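Local coordinates for protein 4-aminobutyrate transaminase (Acinetobacter baumannii, PDB 6WOP) that transfers the amino group of 4-aminobutyrate to 2-oxoglutarate, using pyridoxal 5'-phosphate as cofactor, at residues Ala170-Pro175 against Ile204-Val209; Gly131-Gly136 against Asp190-Asp195. One frame throughout, in Å; residues are numbered along the deposited sequence.

Interaction 1: Ala170-Pro175 against Ile204-Val209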
ATOM      1  N   ALA A 170       6.129   4.867 -16.776  1.00 22.26           N
ATOM      2  CA  ALA A 170       6.241   4.611 -18.217  1.00 22.47           C
ATOM      3  C   ALA A 170       7.584   5.132 -18.757  1.00 22.44           C
ATOM      4  O   ALA A 170       8.356   5.772 -18.022  1.00 17.77           O
ATOM      5  CB  ALA A 170       5.059   5.270 -18.944  1.00 21.18           C
ATOM      6  N   ARG A 171       7.821   4.901 -20.045  1.00 20.78           N
ATOM      7  CA  ARG A 171       9.010   5.392 -20.693  1.00 20.23           C
ATOM      8  C   ARG A 171       8.790   6.778 -21.266  1.00 23.10           C
ATOM      9  O   ARG A 171       7.910   6.972 -22.047  1.00 22.19           O
ATOM     10  CB  ARG A 171       9.421   4.530 -21.898  1.00 24.98           C
ATOM     11  CG  ARG A 171       9.270   3.059 -21.745  1.00 29.37           C
ATOM     12  CD  ARG A 171      10.262   2.469 -20.812  1.00 33.76           C
ATOM     13  NE  ARG A 171      10.157   2.802 -19.395  1.00 34.43           N
ATOM     14  CZ  ARG A 171       9.324   2.269 -18.510  1.00 36.25           C
ATOM     15  NH1 ARG A 171       8.406   1.383 -18.860  1.00 36.71           N
ATOM     16  NH2 ARG A 171       9.378   2.678 -17.287  1.00 31.27           N
ATOM     17  N   TYR A 172       9.609   7.720 -20.857  1.00 20.63           N
ATOM     18  CA  TYR A 172       9.599   9.033 -21.465  1.00 19.50           C
ATOM     19  C   TYR A 172      10.162   8.966 -22.885  1.00 21.79           C
ATOM     20  O   TYR A 172      11.161   8.276 -23.126  1.00 22.21           O
ATOM     21  CB  TYR A 172      10.453   9.966 -20.608  1.00 17.02           C
ATOM     22  CG  TYR A 172      10.192  11.444 -20.799  1.00 17.01           C
ATOM     23  CD1 TYR A 172       9.243  12.085 -20.053  1.00 17.63           C
ATOM     24  CD2 TYR A 172      10.919  12.194 -21.756  1.00 18.49           C
ATOM     25  CE1 TYR A 172       9.042  13.418 -20.169  1.00 21.10           C
ATOM     26  CE2 TYR A 172      10.692  13.535 -21.888  1.00 20.42           C
ATOM     27  CZ  TYR A 172       9.765  14.142 -21.085  1.00 23.75           C
ATOM     28  OH  TYR A 172       9.574  15.518 -21.189  1.00 22.75           O
ATOM     29  N   PRO A 173       9.587   9.720 -23.832  1.00 22.72           N
ATOM     30  CA  PRO A 173      10.051   9.693 -25.225  1.00 22.49           C
ATOM     31  C   PRO A 173      11.383  10.412 -25.370  1.00 21.41           C
ATOM     32  O   PRO A 173      11.510  11.602 -25.009  1.00 20.27           O
ATOM     33  CB  PRO A 173       8.927  10.425 -25.981  1.00 24.79           C
ATOM     34  CG  PRO A 173       8.285  11.310 -24.935  1.00 22.50           C
ATOM     35  CD  PRO A 173       8.330  10.484 -23.685  1.00 22.91           C
ATOM     36  N   VAL A 174      12.374   9.687 -25.871  1.00 20.26           N
ATOM     37  CA  VAL A 174      13.724  10.210 -26.115  1.00 23.32           C
ATOM     38  C   VAL A 174      14.163   9.618 -27.451  1.00 25.62           C
ATOM     39  O   VAL A 174      14.872   8.604 -27.488  1.00 23.81           O
ATOM     40  CB  VAL A 174      14.706   9.895 -24.968  1.00 25.55           C
ATOM     41  CG1 VAL A 174      16.025  10.548 -25.214  1.00 26.72           C
ATOM     42  CG2 VAL A 174      14.172  10.425 -23.617  1.00 25.74           C
ATOM     43  N   PRO A 175      13.733  10.190 -28.578  1.00 26.99           N
ATOM     44  CA  PRO A 175      13.988   9.534 -29.858  1.00 29.83           C
ATOM     45  C   PRO A 175      15.471   9.390 -30.136  1.00 32.69           C
ATOM     46  O   PRO A 175      15.848   8.380 -30.723  1.00 29.30           O
ATOM     47  CB  PRO A 175      13.299  10.463 -30.879  1.00 34.29           C
ATOM     48  CG  PRO A 175      12.207  11.122 -30.101  1.00 30.80           C
ATOM     49  CD  PRO A 175      12.798  11.321 -28.709  1.00 26.98           C
ATOM     50  N   ILE A 204      -1.855  11.498 -15.063  1.00 16.37           N
ATOM     51  CA  ILE A 204      -0.533  11.245 -15.644  1.00 17.39           C
ATOM     52  C   ILE A 204       0.295  12.496 -15.480  1.00 18.62           C
ATOM     53  O   ILE A 204      -0.132  13.598 -15.895  1.00 19.52           O
ATOM     54  CB  ILE A 204      -0.631  10.869 -17.131  1.00 17.82           C
ATOM     55  CG1 ILE A 204      -1.467   9.610 -17.239  1.00 18.36           C
ATOM     56  CG2 ILE A 204       0.814  10.665 -17.732  1.00 18.29           C
ATOM     57  CD1 ILE A 204      -1.569   8.916 -18.708  1.00 20.77           C
ATOM     58  N   VAL A 205       1.486  12.338 -14.911  1.00 17.12           N
ATOM     59  CA  VAL A 205       2.288  13.490 -14.492  1.00 16.84           C
ATOM     60  C   VAL A 205       3.632  13.437 -15.190  1.00 16.69           C
ATOM     61  O   VAL A 205       4.342  12.421 -15.093  1.00 15.83           O
ATOM     62  CB  VAL A 205       2.502  13.498 -12.970  1.00 16.56           C
ATOM     63  CG1 VAL A 205       3.327  14.809 -12.590  1.00 16.66           C
ATOM     64  CG2 VAL A 205       1.133  13.376 -12.288  1.00 16.05           C
ATOM     65  N   LEU A 206       4.018  14.547 -15.830  1.00 17.47           N
ATOM     66  CA  LEU A 206       5.301  14.550 -16.514  1.00 16.72           C
ATOM     67  C   LEU A 206       5.898  15.951 -16.535  1.00 18.26           C
ATOM     68  O   LEU A 206       5.180  16.952 -16.608  1.00 18.41           O
ATOM     69  CB  LEU A 206       5.196  14.035 -17.943  1.00 19.55           C
ATOM     70  CG  LEU A 206       4.755  15.042 -18.979  1.00 22.07           C
ATOM     71  CD1 LEU A 206       5.000  14.438 -20.344  1.00 25.71           C
ATOM     72  CD2 LEU A 206       3.324  15.341 -18.790  1.00 24.06           C
ATOM     73  N   GLU A 207       7.206  15.985 -16.559  1.00 19.37           N
ATOM     74  CA  GLU A 207       7.924  17.239 -16.810  1.00 19.30           C
ATOM     75  C   GLU A 207       7.955  17.494 -18.308  1.00 21.35           C
ATOM     76  O   GLU A 207       8.458  16.633 -19.053  1.00 24.51           O
ATOM     77  CB  GLU A 207       9.345  17.109 -16.269  1.00 18.69           C
ATOM     78  CG  GLU A 207       9.450  16.955 -14.749  1.00 22.05           C
ATOM     79  CD  GLU A 207      10.754  16.301 -14.363  1.00 26.86           C
ATOM     80  OE1 GLU A 207      10.773  15.026 -14.258  1.00 21.40           O
ATOM     81  OE2 GLU A 207      11.747  17.069 -14.193  1.00 25.89           O
ATOM     82  N   PRO A 208       7.445  18.641 -18.804  1.00 20.91           N
ATOM     83  CA  PRO A 208       7.628  18.952 -20.239  1.00 23.40           C
ATOM     84  C   PRO A 208       9.094  18.970 -20.640  1.00 22.26           C
ATOM     85  O   PRO A 208       9.404  18.710 -21.803  1.00 25.63           O
ATOM     86  CB  PRO A 208       7.017  20.355 -20.427  1.00 24.30           C
ATOM     87  CG  PRO A 208       6.290  20.695 -19.172  1.00 25.91           C
ATOM     88  CD  PRO A 208       6.750  19.716 -18.051  1.00 22.62           C
ATOM     89  N   VAL A 209      10.022  19.272 -19.730  1.00 21.08           N
ATOM     90  CA  VAL A 209      11.452  19.080 -19.972  1.00 21.71           C
ATOM     91  C   VAL A 209      11.989  18.360 -18.731  1.00 19.37           C
ATOM     92  O   VAL A 209      12.089  18.972 -17.665  1.00 17.15           O
ATOM     93  CB  VAL A 209      12.216  20.414 -20.178  1.00 20.16           C
ATOM     94  CG1 VAL A 209      13.617  20.080 -20.569  1.00 21.26           C
ATOM     95  CG2 VAL A 209      11.574  21.333 -21.291  1.00 20.15           C
TER
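The ring of Tyr172 takes Glu207 O at its edge and Leu206 CD1 at a slant. One face carries the ring of its own neighbour, Pro173, whose CG stands 4.2 Å above the plane and is offset toward the rim. The carbonyl oxygen of Glu207 lies close to the ring plane, and the phenol gives it a hydrogen bond, Tyr172 OH to Glu207 O, 2.7 Å long. The hydroxyl comes almost straight onto that oxygen, with a C=O...donor angle of 160°. Pro208 O is also near, but its angle is too poor for a bond. Leu206 CD1 is 4.2 Å from Tyr172 CE1, the two side chains crossing at about a right angle. With CG anti to the backbone N (chi1 -160°), the ring is directed toward 204-209.

The carboxylate of Glu207 is held by other groups, OE1 by Phe139 N and OE2 by Gly211 N. The buried phenol ties the loop after strand 167-170 to the backbone just past strand 201-206, two parallel strands of the large mixed sheet of this class-III aminotransferase. Between them runs strand 131-135, whose Phe135 packs against Leu206, while Pro173 touches helices 181-194 and 220-233.

Interaction 2: Gly131-Gly136 against Asp190-Asp195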
ATOM      1  N   GLY A 131      -4.774   6.270  -8.775  1.00 15.27           N
ATOM      2  CA  GLY A 131      -3.514   5.907  -9.407  1.00 15.95           C
ATOM      3  C   GLY A 131      -2.802   7.089 -10.036  1.00 16.59           C
ATOM      4  O   GLY A 131      -3.433   8.051 -10.498  1.00 16.81           O
ATOM      5  N   ILE A 132      -1.473   6.958 -10.163  1.00 14.25           N
ATOM      6  CA  ILE A 132      -0.646   8.008 -10.744  1.00 15.67           C
ATOM      7  C   ILE A 132       0.373   7.372 -11.669  1.00 16.79           C
ATOM      8  O   ILE A 132       1.068   6.437 -11.268  1.00 18.99           O
ATOM      9  CB  ILE A 132       0.056   8.789  -9.621  1.00 13.92           C
ATOM     10  CG1 ILE A 132      -0.968   9.461  -8.679  1.00 15.04           C
ATOM     11  CG2 ILE A 132       1.064   9.818 -10.161  1.00 16.40           C
ATOM     12  CD1 ILE A 132      -1.634  10.729  -9.386  1.00 16.52           C
ATOM     13  N   ILE A 133       0.499   7.875 -12.889  1.00 17.12           N
ATOM     14  CA  ILE A 133       1.525   7.405 -13.794  1.00 15.68           C
ATOM     15  C   ILE A 133       2.542   8.526 -13.983  1.00 17.60           C
ATOM     16  O   ILE A 133       2.173   9.654 -14.348  1.00 15.00           O
ATOM     17  CB  ILE A 133       0.918   6.968 -15.143  1.00 15.26           C
ATOM     18  CG1 ILE A 133       0.043   5.749 -14.944  1.00 16.94           C
ATOM     19  CG2 ILE A 133       2.044   6.633 -16.160  1.00 15.53           C
ATOM     20  CD1 ILE A 133      -0.694   5.292 -16.204  1.00 18.26           C
ATOM     21  N   THR A 134       3.803   8.226 -13.732  1.00 17.53           N
ATOM     22  CA  THR A 134       4.902   9.129 -14.016  1.00 14.88           C
ATOM     23  C   THR A 134       5.850   8.402 -14.973  1.00 15.98           C
ATOM     24  O   THR A 134       5.529   7.335 -15.519  1.00 18.93           O
ATOM     25  CB  THR A 134       5.655   9.562 -12.745  1.00 16.94           C
ATOM     26  OG1 THR A 134       6.079   8.383 -12.067  1.00 16.44           O
ATOM     27  CG2 THR A 134       4.731  10.268 -11.727  1.00 16.73           C
ATOM     28  N   PHE A 135       7.043   8.984 -15.203  1.00 14.41           N
ATOM     29  CA  PHE A 135       7.943   8.463 -16.220  1.00 16.97           C
ATOM     30  C   PHE A 135       9.322   8.180 -15.633  1.00 16.84           C
ATOM     31  O   PHE A 135       9.789   8.854 -14.719  1.00 18.86           O
ATOM     32  CB  PHE A 135       8.046   9.464 -17.399  1.00 20.53           C
ATOM     33  CG  PHE A 135       6.792   9.541 -18.177  1.00 22.99           C
ATOM     34  CD1 PHE A 135       5.725  10.357 -17.756  1.00 20.69           C
ATOM     35  CD2 PHE A 135       6.633   8.776 -19.289  1.00 18.73           C
ATOM     36  CE1 PHE A 135       4.509  10.391 -18.487  1.00 20.43           C
ATOM     37  CE2 PHE A 135       5.443   8.804 -20.018  1.00 18.96           C
ATOM     38  CZ  PHE A 135       4.381   9.597 -19.604  1.00 18.02           C
ATOM     39  N   GLY A 136       9.987   7.188 -16.201  1.00 17.91           N
ATOM     40  CA  GLY A 136      11.316   6.870 -15.754  1.00 18.79           C
ATOM     41  C   GLY A 136      12.181   8.103 -15.919  1.00 19.20           C
ATOM     42  O   GLY A 136      12.043   8.846 -16.896  1.00 19.07           O
ATOM     43  N   ASP A 190       0.593  -0.211 -21.822  1.00 25.29           N
ATOM     44  CA  ASP A 190       0.908  -1.458 -21.118  1.00 25.26           C
ATOM     45  C   ASP A 190       0.608  -1.318 -19.624  1.00 21.37           C
ATOM     46  O   ASP A 190       0.243  -2.288 -18.964  1.00 18.20           O
ATOM     47  CB  ASP A 190       2.393  -1.822 -21.317  1.00 22.55           C
ATOM     48  CG  ASP A 190       2.729  -2.260 -22.754  1.00 24.86           C
ATOM     49  OD1 ASP A 190       1.792  -2.523 -23.593  1.00 24.30           O
ATOM     50  OD2 ASP A 190       3.958  -2.352 -23.051  1.00 24.99           O
ATOM     51  N   ILE A 191       0.824  -0.127 -19.053  1.00 19.45           N
ATOM     52  CA  ILE A 191       0.453   0.075 -17.649  1.00 17.24           C
ATOM     53  C   ILE A 191      -1.050  -0.160 -17.468  1.00 17.63           C
ATOM     54  O   ILE A 191      -1.483  -0.837 -16.523  1.00 19.79           O
ATOM     55  CB  ILE A 191       0.875   1.496 -17.198  1.00 14.81           C
ATOM     56  CG1 ILE A 191       2.425   1.535 -17.048  1.00 14.67           C
ATOM     57  CG2 ILE A 191       0.222   1.876 -15.819  1.00 15.27           C
ATOM     58  CD1 ILE A 191       2.961   2.959 -16.805  1.00 14.83           C
ATOM     59  N   PHE A 192      -1.874   0.407 -18.365  1.00 17.74           N
ATOM     60  CA  PHE A 192      -3.320   0.143 -18.283  1.00 18.14           C
ATOM     61  C   PHE A 192      -3.599  -1.340 -18.406  1.00 19.40           C
ATOM     62  O   PHE A 192      -4.554  -1.873 -17.796  1.00 19.11           O
ATOM     63  CB  PHE A 192      -4.072   0.847 -19.410  1.00 18.16           C
ATOM     64  CG  PHE A 192      -4.001   2.342 -19.367  1.00 17.58           C
ATOM     65  CD1 PHE A 192      -3.918   3.007 -18.188  1.00 18.87           C
ATOM     66  CD2 PHE A 192      -4.076   3.064 -20.546  1.00 19.96           C
ATOM     67  CE1 PHE A 192      -3.903   4.414 -18.145  1.00 21.24           C
ATOM     68  CE2 PHE A 192      -4.049   4.469 -20.521  1.00 23.25           C
ATOM     69  CZ  PHE A 192      -3.967   5.131 -19.315  1.00 21.90           C
ATOM     70  N   SER A 193      -2.860  -2.012 -19.310  1.00 18.95           N
ATOM     71  CA  SER A 193      -3.162  -3.407 -19.583  1.00 26.49           C
ATOM     72  C   SER A 193      -2.724  -4.323 -18.456  1.00 20.70           C
ATOM     73  O   SER A 193      -3.250  -5.422 -18.348  1.00 20.32           O
ATOM     74  CB  SER A 193      -2.467  -3.900 -20.867  1.00 34.50           C
ATOM     75  OG  SER A 193      -2.935  -3.213 -21.997  1.00 41.82           O
ATOM     76  N   GLU A 194      -1.705  -3.943 -17.701  1.00 20.13           N
ATOM     77  CA  GLU A 194      -1.008  -4.844 -16.786  1.00 20.24           C
ATOM     78  C   GLU A 194      -1.107  -4.459 -15.325  1.00 19.00           C
ATOM     79  O   GLU A 194      -1.099  -5.367 -14.475  1.00 18.18           O
ATOM     80  CB  GLU A 194       0.492  -4.926 -17.152  1.00 18.53           C
ATOM     81  CG  GLU A 194       0.667  -5.475 -18.618  1.00 20.17           C
ATOM     82  CD  GLU A 194       2.087  -5.302 -19.162  1.00 24.38           C
ATOM     83  OE1 GLU A 194       2.974  -4.800 -18.433  1.00 23.88           O
ATOM     84  OE2 GLU A 194       2.294  -5.655 -20.327  1.00 23.83           O
ATOM     85  N   ASP A 195      -1.071  -3.156 -15.011  1.00 18.51           N
ATOM     86  CA  ASP A 195      -0.889  -2.655 -13.653  1.00 21.06           C
ATOM     87  C   ASP A 195      -2.162  -2.081 -13.054  1.00 20.61           C
ATOM     88  O   ASP A 195      -2.478  -2.310 -11.862  1.00 16.99           O
ATOM     89  CB  ASP A 195       0.197  -1.553 -13.631  1.00 22.34           C
ATOM     90  CG  ASP A 195       1.595  -2.103 -13.842  1.00 27.63           C
ATOM     91  OD1 ASP A 195       2.073  -2.856 -12.957  1.00 27.10           O
ATOM     92  OD2 ASP A 195       2.199  -1.809 -14.898  1.00 25.99           O
TER
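Ile133 and Ile191 reach toward each other, tip to tip, and together they bury most of the surface in this contact. The shortest approach is between Ile133 CD1 and Ile191 CG2, at 3.6 Å. A second touch runs the other way round: the gamma methyl of Ile133, CG2, meets the delta methyl of Ile191, CD1, at 3.8 Å. Each isoleucine therefore offers both of its branches, the long arm of one set against the short arm of the other. Both have the same extended shape, CD1 anti to CA (chi2 176° in Ile133, 172° in Ile191).

Phe192 adds the third piece. It comes in across Ile133 at about a right angle, and its CE1 lies 3.9 Å from the same Ile133 CD1, which approaches the ring obliquely. One methyl thus sits against both Ile191 and Phe192, consecutive residues of the helix. No hydrogen bond crosses the contact, and all three side chains are buried: this is apolar packing of a helix on a sheet.

Phe192 also meets His233, edge-to-face, and packs on Val201, Pro198 and Ile235. At the C-terminal end of the helix, Glu194 makes a salt bridge with Arg171 of the second subunit. Strand 131-135 lies between parallel neighbours 201-206 and 167-170 in the large mixed sheet of this PLP-dependent aminotransferase, and the last turns of helix 181-194 cover one face of it, with Ile191 also touching Ala170 on strand 167-170.

Both contacts reach the same sheet, their centres about 12 Å apart, and strand 131-135 joins them. Val205 N, from interaction 1, is 2.8 Å from Ile133 O of interaction 2, a probable hydrogen bond between neighbouring strands; Ala170 O and Gly136 N, also 2.8 Å apart, are probably bonded too. Phe135 adds packing, with CD2 3.5 Å from Tyr172 N. The segments alternate along the chain in the order 131-136, 170-175, 190-195, 204-209: interaction 2 packs helix 181-194 on the sheet, and interaction 1 fastens the loop leading toward it. Both are thus parts of one sheet-and-helix layer of the class-III aminotransferase fold.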